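Local coordinates for probable adhesion protein (Pseudomonas aeruginosa PAO1, PDB 6R3Z) that binds divalent metal ions, ferrous iron and here nickel, as the solute-binding protein FpvC and probably hands them on for transport, at residues P15-V20 with V30-P35; L56-L61 with R128-L133; R146-R151 with G259-E264; D26-V31 with K139-N144. All blocks are in the same frame, centred on the assembly; numbering follows the deposited sequence.

Contact 1. Residues P15-V20 with V30-P35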
loop_
_atom_site.group_PDB
_atom_site.type_symbol
_atom_site.label_atom_id
_atom_site.label_comp_id
_atom_site.label_asym_id
_atom_site.label_seq_id
_atom_site.Cartn_x
_atom_site.Cartn_y
_atom_site.Cartn_z
ATOM N N PRO A 15 3.762 1.908 4.768
ATOM C CA PRO A 15 3.226 3.222 4.341
ATOM C C PRO A 15 2.700 4.033 5.513
ATOM O O PRO A 15 2.924 5.238 5.526
ATOM C CB PRO A 15 2.118 2.847 3.355
ATOM C CG PRO A 15 2.578 1.537 2.781
ATOM C CD PRO A 15 3.101 0.820 4.014
ATOM N N TYR A 16 2.067 3.363 6.519
ATOM C CA TYR A 16 1.531 4.069 7.693
ATOM C C TYR A 16 2.638 4.623 8.573
ATOM O O TYR A 16 2.471 5.716 9.107
ATOM C CB TYR A 16 0.508 3.226 8.462
ATOM C CG TYR A 16 -0.682 2.905 7.582
ATOM C CD1 TYR A 16 -1.738 3.807 7.444
ATOM C CD2 TYR A 16 -0.693 1.762 6.787
ATOM C CE1 TYR A 16 -2.800 3.558 6.560
ATOM C CE2 TYR A 16 -1.734 1.512 5.885
ATOM C CZ TYR A 16 -2.787 2.411 5.775
ATOM O OH TYR A 16 -3.800 2.155 4.874
ATOM N N TYR A 17 3.791 3.928 8.649
ATOM C CA TYR A 17 4.954 4.471 9.369
ATOM C C TYR A 17 5.346 5.804 8.676
ATOM O O TYR A 17 5.552 6.825 9.351
ATOM C CB TYR A 17 6.156 3.502 9.330
ATOM C CG TYR A 17 7.314 4.025 10.154
ATOM C CD1 TYR A 17 8.235 4.923 9.610
ATOM C CD2 TYR A 17 7.436 3.702 11.508
ATOM C CE1 TYR A 17 9.270 5.452 10.376
ATOM C CE2 TYR A 17 8.466 4.233 12.290
ATOM C CZ TYR A 17 9.375 5.116 11.719
ATOM O OH TYR A 17 10.409 5.633 12.452
ATOM N N SER A 18 5.413 5.800 7.331
ATOM C CA SER A 18 5.757 7.013 6.562
ATOM C C SER A 18 4.747 8.144 6.785
ATOM O O SER A 18 5.156 9.284 7.062
ATOM C CB SER A 18 5.904 6.692 5.077
ATOM O OG SER A 18 7.094 5.961 4.817
ATOM N N TYR A 19 3.436 7.825 6.751
ATOM C CA TYR A 19 2.403 8.842 6.967
ATOM C C TYR A 19 2.568 9.454 8.359
ATOM O O TYR A 19 2.685 10.662 8.466
ATOM C CB TYR A 19 0.983 8.270 6.891
ATOM C CG TYR A 19 0.520 7.591 5.616
ATOM C CD1 TYR A 19 1.220 7.741 4.417
ATOM C CD2 TYR A 19 -0.619 6.788 5.613
ATOM C CE1 TYR A 19 0.789 7.099 3.245
ATOM C CE2 TYR A 19 -1.036 6.121 4.464
ATOM C CZ TYR A 19 -0.350 6.299 3.279
ATOM O OH TYR A 19 -0.813 5.609 2.180
ATOM N N VAL A 20 2.549 8.613 9.426
ATOM C CA VAL A 20 2.571 9.116 10.806
ATOM C C VAL A 20 3.869 9.906 11.104
ATOM O O VAL A 20 3.782 11.012 11.651
ATOM C CB VAL A 20 2.267 7.982 11.826
ATOM C CG1 VAL A 20 2.406 8.474 13.266
ATOM C CG2 VAL A 20 0.850 7.414 11.586
ATOM N N VAL A 30 6.725 6.990 16.902
ATOM C CA VAL A 30 6.014 6.104 15.961
ATOM C C VAL A 30 6.556 4.698 16.200
ATOM O O VAL A 30 7.763 4.474 16.067
ATOM C CB VAL A 30 6.192 6.550 14.483
ATOM C CG1 VAL A 30 5.288 5.733 13.552
ATOM C CG2 VAL A 30 5.934 8.051 14.315
ATOM N N VAL A 31 5.667 3.756 16.572
ATOM C CA VAL A 31 6.069 2.411 16.977
ATOM C C VAL A 31 5.478 1.337 16.067
ATOM O O VAL A 31 4.280 1.088 16.150
ATOM C CB VAL A 31 5.736 2.133 18.484
ATOM C CG1 VAL A 31 6.314 0.792 18.946
ATOM C CG2 VAL A 31 6.193 3.269 19.404
ATOM N N PRO A 32 6.290 0.626 15.249
ATOM C CA PRO A 32 5.730 -0.463 14.428
ATOM C C PRO A 32 5.269 -1.612 15.321
ATOM O O PRO A 32 5.947 -1.949 16.306
ATOM C CB PRO A 32 6.911 -0.901 13.552
ATOM C CG PRO A 32 7.886 0.248 13.625
ATOM C CD PRO A 32 7.737 0.760 15.018
ATOM N N LEU A 33 4.091 -2.167 15.004
ATOM C CA LEU A 33 3.524 -3.275 15.771
ATOM C C LEU A 33 4.253 -4.566 15.488
ATOM O O LEU A 33 4.276 -5.464 16.342
ATOM C CB LEU A 33 2.037 -3.434 15.480
ATOM C CG LEU A 33 1.087 -2.930 16.577
ATOM C CD1 LEU A 33 1.197 -1.403 16.756
ATOM C CD2 LEU A 33 -0.362 -3.283 16.232
ATOM N N ILE A 34 4.789 -4.692 14.272
ATOM C CA ILE A 34 5.507 -5.912 13.868
ATOM C C ILE A 34 6.914 -5.551 13.352
ATOM O O ILE A 34 7.085 -4.462 12.789
ATOM C CB ILE A 34 4.679 -6.817 12.898
ATOM C CG1 ILE A 34 4.638 -6.287 11.446
ATOM C CG2 ILE A 34 3.263 -7.058 13.443
ATOM C CD1 ILE A 34 3.888 -7.230 10.403
ATOM N N PRO A 35 7.928 -6.424 13.537
ATOM C CA PRO A 35 9.289 -6.067 13.088
ATOM C C PRO A 35 9.419 -5.922 11.571
ATOM O O PRO A 35 8.608 -6.449 10.802
ATOM C CB PRO A 35 10.155 -7.232 13.595
ATOM C CG PRO A 35 9.351 -7.886 14.658
ATOM C CD PRO A 35 7.922 -7.727 14.238
HETATM O O HOH W 1 10.318 5.591 15.159
#
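The two methyls of V30 form the bump of this contact, and they rise from the edge strand into the shallow hollow that Y17 and V20 leave between them on helix 14-24. V30 CG1 goes to the aromatic side, 3.6 Å from Y17 CD2, and meets the ring obliquely. The other branch, V30 CG2, turns to V20 and lies 3.7 Å from V20 CG1. P32, two residues further along the strand, adds a smaller bump: its ring carbon CG comes within 4.1 Å of Y17 CD2. With CG anti to the backbone N (chi1 -176°), the Y17 ring leans out over the strand, and its hydroxyl passes beyond V30 to a water lying at the ring edge, in plane. That water is 2.7 Å from Y17 OH and donates to V30 O at 2.9 Å, tying the phenol to the strand backbone. The short helix and strand segments run nearly antiparallel, at 174°, as the helix and following strand of a beta-alpha-beta crossover do; here the unit is strand 8-11, helix 14-24 and strand 29-32. V20 reaches on to I9 and I11 of the neighbouring strand and to I126 of helix 116-133. The chemistry is that of a hydrophobic seam with one wet edge: direct contacts between the segments are apolar, and the single polar link is made through water, where Y17 is partly exposed.

Contact 2. Residues L56-L61 with R128-L133. With EDO (1,2-ethanediol), chain C.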
loop_
_atom_site.group_PDB
_atom_site.type_symbol
_atom_site.label_atom_id
_atom_site.label_comp_id
_atom_site.label_asym_id
_atom_site.label_seq_id
_atom_site.Cartn_x
_atom_site.Cartn_y
_atom_site.Cartn_z
ATOM N N LEU A 56 1.607 1.751 24.304
ATOM C CA LEU A 56 1.079 2.716 23.326
ATOM C C LEU A 56 -0.124 3.505 23.809
ATOM O O LEU A 56 -0.815 3.075 24.731
ATOM C CB LEU A 56 0.736 2.011 21.992
ATOM C CG LEU A 56 1.794 1.096 21.370
ATOM C CD1 LEU A 56 1.270 0.447 20.111
ATOM C CD2 LEU A 56 3.060 1.843 21.077
ATOM N N ASP A 57 -0.384 4.664 23.157
ATOM C CA ASP A 57 -1.524 5.526 23.451
ATOM C C ASP A 57 -2.622 5.410 22.407
ATOM O O ASP A 57 -3.760 5.800 22.674
ATOM C CB ASP A 57 -1.078 6.995 23.530
ATOM C CG ASP A 57 -0.054 7.189 24.615
ATOM O OD1 ASP A 57 -0.374 6.897 25.796
ATOM O OD2 ASP A 57 1.078 7.568 24.287
ATOM N N VAL A 58 -2.258 4.982 21.191
ATOM C CA VAL A 58 -3.159 4.884 20.039
ATOM C C VAL A 58 -2.544 3.997 18.972
ATOM O O VAL A 58 -1.310 3.956 18.846
ATOM C CB VAL A 58 -3.540 6.297 19.468
ATOM C CG1 VAL A 58 -2.306 7.089 19.003
ATOM C CG2 VAL A 58 -4.588 6.209 18.347
ATOM N N VAL A 59 -3.396 3.296 18.197
ATOM C CA VAL A 59 -2.926 2.501 17.062
ATOM C C VAL A 59 -3.632 3.010 15.793
ATOM O O VAL A 59 -4.856 3.095 15.769
ATOM C CB VAL A 59 -3.128 0.955 17.227
ATOM C CG1 VAL A 59 -2.603 0.199 16.007
ATOM C CG2 VAL A 59 -2.463 0.423 18.505
ATOM N N VAL A 60 -2.853 3.316 14.748
ATOM C CA VAL A 60 -3.353 3.710 13.438
ATOM C C VAL A 60 -3.548 2.410 12.639
ATOM O O VAL A 60 -2.625 1.586 12.558
ATOM C CB VAL A 60 -2.395 4.694 12.714
ATOM C CG1 VAL A 60 -2.815 4.920 11.250
ATOM C CG2 VAL A 60 -2.344 6.028 13.466
ATOM N N LEU A 61 -4.749 2.236 12.067
ATOM C CA LEU A 61 -5.094 1.036 11.299
ATOM C C LEU A 61 -5.498 1.332 9.864
ATOM O O LEU A 61 -6.173 2.324 9.581
ATOM C CB LEU A 61 -6.285 0.296 11.942
ATOM C CG LEU A 61 -6.137 -0.334 13.334
ATOM C CD1 LEU A 61 -7.405 -1.095 13.711
ATOM C CD2 LEU A 61 -4.957 -1.282 13.397
ATOM N N ARG A 128 -5.898 14.800 11.742
ATOM C CA ARG A 128 -7.062 15.341 12.440
ATOM C C ARG A 128 -7.295 14.552 13.739
ATOM O O ARG A 128 -7.500 15.155 14.796
ATOM C CB ARG A 128 -8.309 15.247 11.543
ATOM C CG ARG A 128 -9.596 15.719 12.247
ATOM C CD ARG A 128 -10.770 15.784 11.305
ATOM N NE ARG A 128 -10.591 16.859 10.324
ATOM C CZ ARG A 128 -11.558 17.342 9.551
ATOM N NH1 ARG A 128 -12.796 16.871 9.651
ATOM N NH2 ARG A 128 -11.299 18.314 8.685
ATOM N N GLU A 129 -7.254 13.215 13.646
ATOM C CA GLU A 129 -7.501 12.337 14.791
ATOM C C GLU A 129 -6.390 12.413 15.847
ATOM O O GLU A 129 -6.694 12.443 17.041
ATOM C CB GLU A 129 -7.781 10.896 14.341
ATOM C CG GLU A 129 -9.112 10.740 13.614
ATOM C CD GLU A 129 -10.297 11.331 14.365
ATOM O OE1 GLU A 129 -10.539 10.923 15.523
ATOM O OE2 GLU A 129 -10.962 12.232 13.807
ATOM N N LEU A 130 -5.114 12.483 15.411
ATOM C CA LEU A 130 -3.996 12.625 16.337
ATOM C C LEU A 130 -4.109 13.976 17.066
ATOM O O LEU A 130 -3.855 14.044 18.266
ATOM C CB LEU A 130 -2.642 12.511 15.632
ATOM C CG LEU A 130 -2.253 11.114 15.182
ATOM C CD1 LEU A 130 -0.995 11.161 14.324
ATOM C CD2 LEU A 130 -2.047 10.164 16.399
ATOM N N GLY A 131 -4.524 15.013 16.334
ATOM C CA GLY A 131 -4.737 16.345 16.890
ATOM C C GLY A 131 -5.769 16.373 18.003
ATOM O O GLY A 131 -5.611 17.121 18.978
ATOM N N LYS A 132 -6.840 15.563 17.868
ATOM C CA LYS A 132 -7.891 15.464 18.889
ATOM C C LYS A 132 -7.362 14.780 20.167
ATOM O O LYS A 132 -7.743 15.158 21.278
ATOM C CB LYS A 132 -9.120 14.730 18.357
ATOM C CG LYS A 132 -9.901 15.495 17.298
ATOM C CD LYS A 132 -10.988 14.605 16.725
ATOM C CE LYS A 132 -11.767 15.268 15.620
ATOM N NZ LYS A 132 -12.716 14.313 14.987
ATOM N N LEU A 133 -6.448 13.813 20.001
ATOM C CA LEU A 133 -5.822 13.096 21.112
ATOM C C LEU A 133 -4.742 13.927 21.787
ATOM O O LEU A 133 -4.483 13.731 22.973
ATOM C CB LEU A 133 -5.223 11.759 20.624
ATOM C CG LEU A 133 -6.223 10.727 20.063
ATOM C CD1 LEU A 133 -5.493 9.613 19.362
ATOM C CD2 LEU A 133 -7.094 10.115 21.176
HETATM C C1 EDO C . -9.751 7.334 18.293
HETATM O O1 EDO C . -8.879 8.416 18.580
HETATM C C2 EDO C . -10.768 7.729 17.187
HETATM O O2 EDO C . -10.090 8.138 16.000
#
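V58 presents both its methyls to helix 116-133, and two leucines one turn apart receive them. The tighter meeting is with L133, whose CD1 lies 3.7 Å from V58 CG2 and nearly as close to V58 CB. On the other branch, V58 CG1 sits 4.0 Å from L130 CD2 and 4.1 Å from L133 CD1. A chi1 of 60° places V58 CG1 between the backbone N and the carbonyl carbon, where it meets both leucines, and CG2 anti to N, where it faces L133 alone. This aliphatic patch is small, and V58 and L130 are its buried part. L133 has two sides: CD1 packs on V58, while CD2 faces the exposed rim, 3.6 Å from O1 of an ethanediol molecule, probably taken up from the crystallisation liquor. The diol's other hydroxyl, O2, donates to E129 OE1 at 2.9 Å. The second carboxylate oxygen, E129 OE2, takes a salt bridge of 3.0 Å from K132 NZ, which arrives on the syn side, so this outer rim is polar where the inner part is all hydrocarbon. Inward, V58 and L130 both touch I9 and I85, on the strands flanking 58-61, placing helix 116-133 across one face of the four-stranded parallel sheet.

Contact 3. Residues R146-R151 with G259-E264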
loop_
_atom_site.group_PDB
_atom_site.type_symbol
_atom_site.label_atom_id
_atom_site.label_comp_id
_atom_site.label_asym_id
_atom_site.label_seq_id
_atom_site.Cartn_x
_atom_site.Cartn_y
_atom_site.Cartn_z
ATOM N N ARG A 146 -0.373 18.900 5.629
ATOM C CA ARG A 146 -0.517 19.696 4.407
ATOM C C ARG A 146 0.792 19.743 3.592
ATOM O O ARG A 146 0.729 19.592 2.371
ATOM C CB ARG A 146 -1.087 21.102 4.691
ATOM C CG ARG A 146 -2.487 21.101 5.327
ATOM C CD ARG A 146 -3.558 20.350 4.531
ATOM N NE ARG A 146 -4.877 20.385 5.182
ATOM C CZ ARG A 146 -5.276 19.555 6.145
ATOM N NH1 ARG A 146 -6.494 19.666 6.662
ATOM N NH2 ARG A 146 -4.456 18.613 6.606
ATOM N N ALA A 147 1.963 19.885 4.259
ATOM C CA ALA A 147 3.274 19.884 3.580
ATOM C C ALA A 147 3.539 18.503 2.944
ATOM O O ALA A 147 4.002 18.423 1.798
ATOM C CB ALA A 147 4.388 20.220 4.563
ATOM N N TYR A 148 3.163 17.434 3.647
ATOM C CA TYR A 148 3.388 16.081 3.154
ATOM C C TYR A 148 2.537 15.812 1.908
ATOM O O TYR A 148 3.072 15.316 0.915
ATOM C CB TYR A 148 3.139 15.033 4.246
ATOM C CG TYR A 148 3.552 13.628 3.853
ATOM C CD1 TYR A 148 4.839 13.359 3.382
ATOM C CD2 TYR A 148 2.686 12.551 4.033
ATOM C CE1 TYR A 148 5.246 12.053 3.090
ATOM C CE2 TYR A 148 3.064 11.252 3.699
ATOM C CZ TYR A 148 4.352 11.003 3.251
ATOM O OH TYR A 148 4.714 9.717 2.934
ATOM N N ALA A 149 1.246 16.210 1.948
ATOM C CA ALA A 149 0.299 16.101 0.827
ATOM C C ALA A 149 0.821 16.885 -0.395
ATOM O O ALA A 149 0.681 16.409 -1.521
ATOM C CB ALA A 149 -1.071 16.623 1.244
ATOM N N LYS A 150 1.489 18.041 -0.165
ATOM C CA LYS A 150 2.053 18.842 -1.258
ATOM C C LYS A 150 3.177 18.026 -1.960
ATOM O O LYS A 150 3.238 17.994 -3.197
ATOM C CB LYS A 150 2.581 20.187 -0.720
ATOM C CG LYS A 150 2.930 21.178 -1.815
ATOM C CD LYS A 150 3.407 22.513 -1.256
ATOM C CE LYS A 150 3.907 23.397 -2.376
ATOM N NZ LYS A 150 4.634 24.583 -1.863
ATOM N N ARG A 151 4.034 17.352 -1.164
ATOM C CA ARG A 151 5.128 16.515 -1.686
ATOM C C ARG A 151 4.561 15.346 -2.494
ATOM O O ARG A 151 5.088 15.042 -3.561
ATOM C CB ARG A 151 6.074 16.018 -0.568
ATOM C CG ARG A 151 6.973 17.135 -0.005
ATOM C CD ARG A 151 8.368 16.647 0.407
ATOM N NE ARG A 151 8.382 15.420 1.217
ATOM C CZ ARG A 151 8.131 15.355 2.525
ATOM N NH1 ARG A 151 7.789 16.451 3.198
ATOM N NH2 ARG A 151 8.214 14.191 3.168
ATOM N N GLY A 259 10.779 8.408 4.773
ATOM C CA GLY A 259 10.816 8.580 3.322
ATOM C C GLY A 259 10.473 7.386 2.448
ATOM O O GLY A 259 10.322 7.557 1.238
ATOM N N LYS A 260 10.361 6.163 3.030
ATOM C CA LYS A 260 10.095 4.950 2.250
ATOM C C LYS A 260 8.913 5.102 1.285
ATOM O O LYS A 260 9.040 4.765 0.096
ATOM C CB LYS A 260 9.850 3.736 3.155
ATOM C CG LYS A 260 9.856 2.429 2.350
ATOM C CD LYS A 260 9.486 1.241 3.233
ATOM C CE LYS A 260 9.547 -0.090 2.511
ATOM N NZ LYS A 260 10.913 -0.373 1.981
ATOM N N TYR A 261 7.771 5.575 1.806
ATOM C CA TYR A 261 6.565 5.711 0.986
ATOM C C TYR A 261 6.809 6.562 -0.251
ATOM O O TYR A 261 6.517 6.107 -1.354
ATOM C CB TYR A 261 5.354 6.229 1.785
ATOM C CG TYR A 261 4.109 6.247 0.931
ATOM C CD1 TYR A 261 3.444 5.064 0.616
ATOM C CD2 TYR A 261 3.671 7.425 0.327
ATOM C CE1 TYR A 261 2.342 5.057 -0.236
ATOM C CE2 TYR A 261 2.559 7.434 -0.518
ATOM C CZ TYR A 261 1.899 6.244 -0.798
ATOM O OH TYR A 261 0.864 6.216 -1.710
ATOM N N GLU A 262 7.311 7.789 -0.082
ATOM C CA GLU A 262 7.497 8.656 -1.247
ATOM C C GLU A 262 8.569 8.127 -2.239
ATOM O O GLU A 262 8.347 8.192 -3.451
ATOM C CB GLU A 262 7.732 10.115 -0.845
ATOM C CG GLU A 262 9.019 10.448 -0.143
ATOM C CD GLU A 262 8.792 11.765 0.574
ATOM O OE1 GLU A 262 8.883 12.842 -0.063
ATOM O OE2 GLU A 262 8.445 11.706 1.772
ATOM N N GLU A 263 9.650 7.526 -1.736
ATOM C CA GLU A 263 10.717 6.952 -2.568
ATOM C C GLU A 263 10.175 5.822 -3.464
ATOM O O GLU A 263 10.347 5.863 -4.689
ATOM C CB GLU A 263 11.897 6.439 -1.702
ATOM C CG GLU A 263 12.719 7.558 -1.082
ATOM C CD GLU A 263 13.663 7.141 0.032
ATOM O OE1 GLU A 263 14.236 6.030 -0.051
ATOM O OE2 GLU A 263 13.843 7.936 0.984
ATOM N N GLU A 264 9.463 4.861 -2.859
ATOM C CA GLU A 264 8.928 3.692 -3.577
ATOM C C GLU A 264 7.716 4.030 -4.433
ATOM O O GLU A 264 7.567 3.434 -5.505
ATOM C CB GLU A 264 8.678 2.542 -2.619
ATOM C CG GLU A 264 9.980 2.211 -1.901
ATOM C CD GLU A 264 10.082 0.904 -1.159
ATOM O OE1 GLU A 264 9.096 0.131 -1.163
ATOM O OE2 GLU A 264 11.154 0.666 -0.552
HETATM O O HOH W 2 7.404 9.318 2.560
#
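The segments of helices 138-160 and 260-277 run almost parallel, 15° apart, with their axes 11.9 Å from each other. R151 and E262 span that distance as a side-on pair. R151 NE donates to E262 OE1 at 2.9 Å and 175°, while R151 NH2 donates to E262 OE2, also at 2.9 Å. Each oxygen uses its syn lone pair, and the guanidinium and carboxylate planes are nearly coplanar. E262 gets there with CG between its backbone N and carbonyl carbon (chi1 68°) and an extended chain beyond. Beside this pair, Y148 brings its ring edge to the carboxylate, CE1 3.5 Å from E262 OE2. Its hydroxyl donates to a water at 2.7 Å; the same water accepts from E262 N and donates to E262 OE2. Y148 OH also rests 3.6 Å from Y261 CD2, the two tyrosines crossing at about a right angle. Y261 turns its own hydroxyl elsewhere, to F113 O and S119, and its ring meets Y19 edge-to-face. R151 NH2 has a further partner in N22 of helix 14-24. Two straight bonds and a water shared with the helix backbone fix the E262 carboxylate in position and rotation, and the arginine charge probably keeps it ionised; the charged pair and the water thus add polar ties to the direct side-chain packing between the two helices.

Contact 4. Residues D26-V31 with K139-N144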
loop_
_atom_site.group_PDB
_atom_site.type_symbol
_atom_site.label_atom_id
_atom_site.label_comp_id
_atom_site.label_asym_id
_atom_site.label_seq_id
_atom_site.Cartn_x
_atom_site.Cartn_y
_atom_site.Cartn_z
ATOM N N ASP A 26 9.147 15.143 15.208
ATOM C CA ASP A 26 9.724 14.774 16.503
ATOM C C ASP A 26 8.775 15.028 17.698
ATOM O O ASP A 26 9.211 14.921 18.842
ATOM C CB ASP A 26 11.081 15.486 16.691
ATOM C CG ASP A 26 11.007 17.007 16.676
ATOM O OD1 ASP A 26 9.924 17.563 17.015
ATOM O OD2 ASP A 26 12.039 17.648 16.361
ATOM N N LYS A 27 7.477 15.340 17.443
ATOM C CA LYS A 27 6.534 15.660 18.531
ATOM C C LYS A 27 5.892 14.426 19.186
ATOM O O LYS A 27 5.270 14.540 20.249
ATOM C CB LYS A 27 5.474 16.654 18.055
ATOM C CG LYS A 27 6.126 17.930 17.508
ATOM C CD LYS A 27 5.149 19.040 17.215
ATOM C CE LYS A 27 5.888 20.303 16.826
ATOM N NZ LYS A 27 6.506 20.973 18.002
ATOM N N ALA A 28 6.042 13.257 18.555
ATOM C CA ALA A 28 5.478 11.993 19.048
ATOM C C ALA A 28 6.403 10.849 18.649
ATOM O O ALA A 28 7.304 11.058 17.827
ATOM C CB ALA A 28 4.086 11.774 18.449
ATOM N N GLU A 29 6.192 9.652 19.219
ATOM C CA GLU A 29 6.978 8.463 18.872
ATOM C C GLU A 29 6.117 7.547 17.962
ATOM O O GLU A 29 4.919 7.343 18.231
ATOM C CB GLU A 29 7.398 7.679 20.130
ATOM C CG GLU A 29 8.414 8.370 21.027
ATOM C CD GLU A 29 8.842 7.452 22.156
ATOM O OE1 GLU A 29 8.118 7.394 23.175
ATOM O OE2 GLU A 29 9.870 6.755 22.004
ATOM N N VAL A 30 6.725 6.990 16.902
ATOM C CA VAL A 30 6.014 6.104 15.961
ATOM C C VAL A 30 6.556 4.698 16.200
ATOM O O VAL A 30 7.763 4.474 16.067
ATOM C CB VAL A 30 6.192 6.550 14.483
ATOM C CG1 VAL A 30 5.288 5.733 13.552
ATOM C CG2 VAL A 30 5.934 8.051 14.315
ATOM N N VAL A 31 5.667 3.756 16.572
ATOM C CA VAL A 31 6.069 2.411 16.977
ATOM C C VAL A 31 5.478 1.337 16.067
ATOM O O VAL A 31 4.280 1.088 16.150
ATOM C CB VAL A 31 5.736 2.133 18.484
ATOM C CG1 VAL A 31 6.314 0.792 18.946
ATOM C CG2 VAL A 31 6.193 3.269 19.404
ATOM N N LYS A 139 -2.188 21.884 15.711
ATOM C CA LYS A 139 -1.832 22.787 14.604
ATOM C C LYS A 139 -0.594 22.281 13.829
ATOM O O LYS A 139 -0.593 22.319 12.602
ATOM C CB LYS A 139 -1.651 24.235 15.067
ATOM C CG LYS A 139 -2.140 25.228 14.014
ATOM C CD LYS A 139 -1.279 26.480 13.946
ATOM C CE LYS A 139 -1.337 27.107 12.573
ATOM N NZ LYS A 139 -0.438 28.289 12.465
ATOM N N ALA A 140 0.420 21.788 14.544
ATOM C CA ALA A 140 1.650 21.240 13.942
ATOM C C ALA A 140 1.329 20.002 13.072
ATOM O O ALA A 140 1.805 19.914 11.927
ATOM C CB ALA A 140 2.651 20.878 15.023
ATOM N N TYR A 141 0.484 19.080 13.589
ATOM C CA TYR A 141 0.084 17.887 12.833
ATOM C C TYR A 141 -0.626 18.272 11.525
ATOM O O TYR A 141 -0.341 17.698 10.476
ATOM C CB TYR A 141 -0.784 16.921 13.674
ATOM C CG TYR A 141 -0.132 16.375 14.938
ATOM C CD1 TYR A 141 1.260 16.343 15.079
ATOM C CD2 TYR A 141 -0.906 15.856 15.974
ATOM C CE1 TYR A 141 1.859 15.796 16.223
ATOM C CE2 TYR A 141 -0.321 15.332 17.129
ATOM C CZ TYR A 141 1.059 15.291 17.243
ATOM O OH TYR A 141 1.613 14.826 18.409
ATOM N N THR A 142 -1.515 19.267 11.588
ATOM C CA THR A 142 -2.252 19.767 10.425
ATOM C C THR A 142 -1.285 20.376 9.415
ATOM O O THR A 142 -1.363 20.049 8.223
ATOM C CB THR A 142 -3.375 20.728 10.879
ATOM O OG1 THR A 142 -4.298 19.963 11.667
ATOM C CG2 THR A 142 -4.123 21.368 9.700
ATOM N N ARG A 143 -0.371 21.244 9.894
ATOM C CA ARG A 143 0.630 21.905 9.047
ATOM C C ARG A 143 1.510 20.858 8.321
ATOM O O ARG A 143 1.694 20.936 7.100
ATOM C CB ARG A 143 1.484 22.842 9.898
ATOM C CG ARG A 143 2.416 23.746 9.113
ATOM C CD ARG A 143 3.043 24.795 10.033
ATOM N NE ARG A 143 3.802 24.193 11.134
ATOM C CZ ARG A 143 3.535 24.370 12.428
ATOM N NH1 ARG A 143 2.534 25.159 12.807
ATOM N NH2 ARG A 143 4.274 23.771 13.351
ATOM N N ASN A 144 1.999 19.857 9.079
ATOM C CA ASN A 144 2.857 18.793 8.551
ATOM C C ASN A 144 2.106 17.929 7.538
ATOM O O ASN A 144 2.672 17.592 6.492
ATOM C CB ASN A 144 3.411 17.943 9.690
ATOM C CG ASN A 144 4.408 18.663 10.584
ATOM O OD1 ASN A 144 4.975 19.721 10.245
ATOM N ND2 ASN A 144 4.640 18.108 11.762
#
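K27 reaches across helix 138-160, and its side chain can be followed over two residues of that helix. K27 CB starts beside the aromatic ring of Y141, 4.1 Å from Y141 CE1, and approaches it obliquely. CG is anti to the carbonyl carbon (chi1 -57°), and from there the extended chain carries the methylenes to A140: K27 CD stands 3.8 Å and K27 CE 3.7 Å from A140 CB, a methyl small enough to let the lysine lie close. At CE the chain bends (chi4 -75°), which turns NZ away from A140, and K27 NZ ends 5.9 Å from NH2 of R143, a neighbouring like charge with which it makes no contact. The next residue, A28, takes the end of the tyrosine: its CB is 3.9 Å from Y141 OH. That hydroxyl makes a weak hydrogen bond to D134, in the turn leading into the helix. K27 CB and A28 CB thus cover part of Y141, with I23, near the end of helix 14-24, and L130 elsewhere on it. N144, a turn on, adds a bond from ND2 to I23 O. The arrangement joins a long helix to the turn between helix 14-24 and edge strand 29-32, within the beta-alpha-beta unit that opens the N-terminal lobe of this solute-binding protein of family 9.

Contacts 1, 2 and 4 all belong to the N-terminal sheet and its helices, whereas contact 3 joins helix 138-160 to the C-terminal helix 260-277. Contacts 1 and 4 share strand 29-32, one at the strand itself and the other at the turn before it; contacts 3 and 4 use successive parts of helix 138-160. On the helix side of the sheet V20 and Y16 pack on V60, linking contacts 1 and 2, and L130 on Y141 links contacts 2 and 4; V31 on L56 is a separate touch on the other face. Contacts 2 and 4 are mostly buried, with exposed or charged rims; contact 1 is partly buried and water-bridged. Contact 3, also partly buried, is the one resting on a salt bridge, and S18 links it to contact 1 through Y261 N.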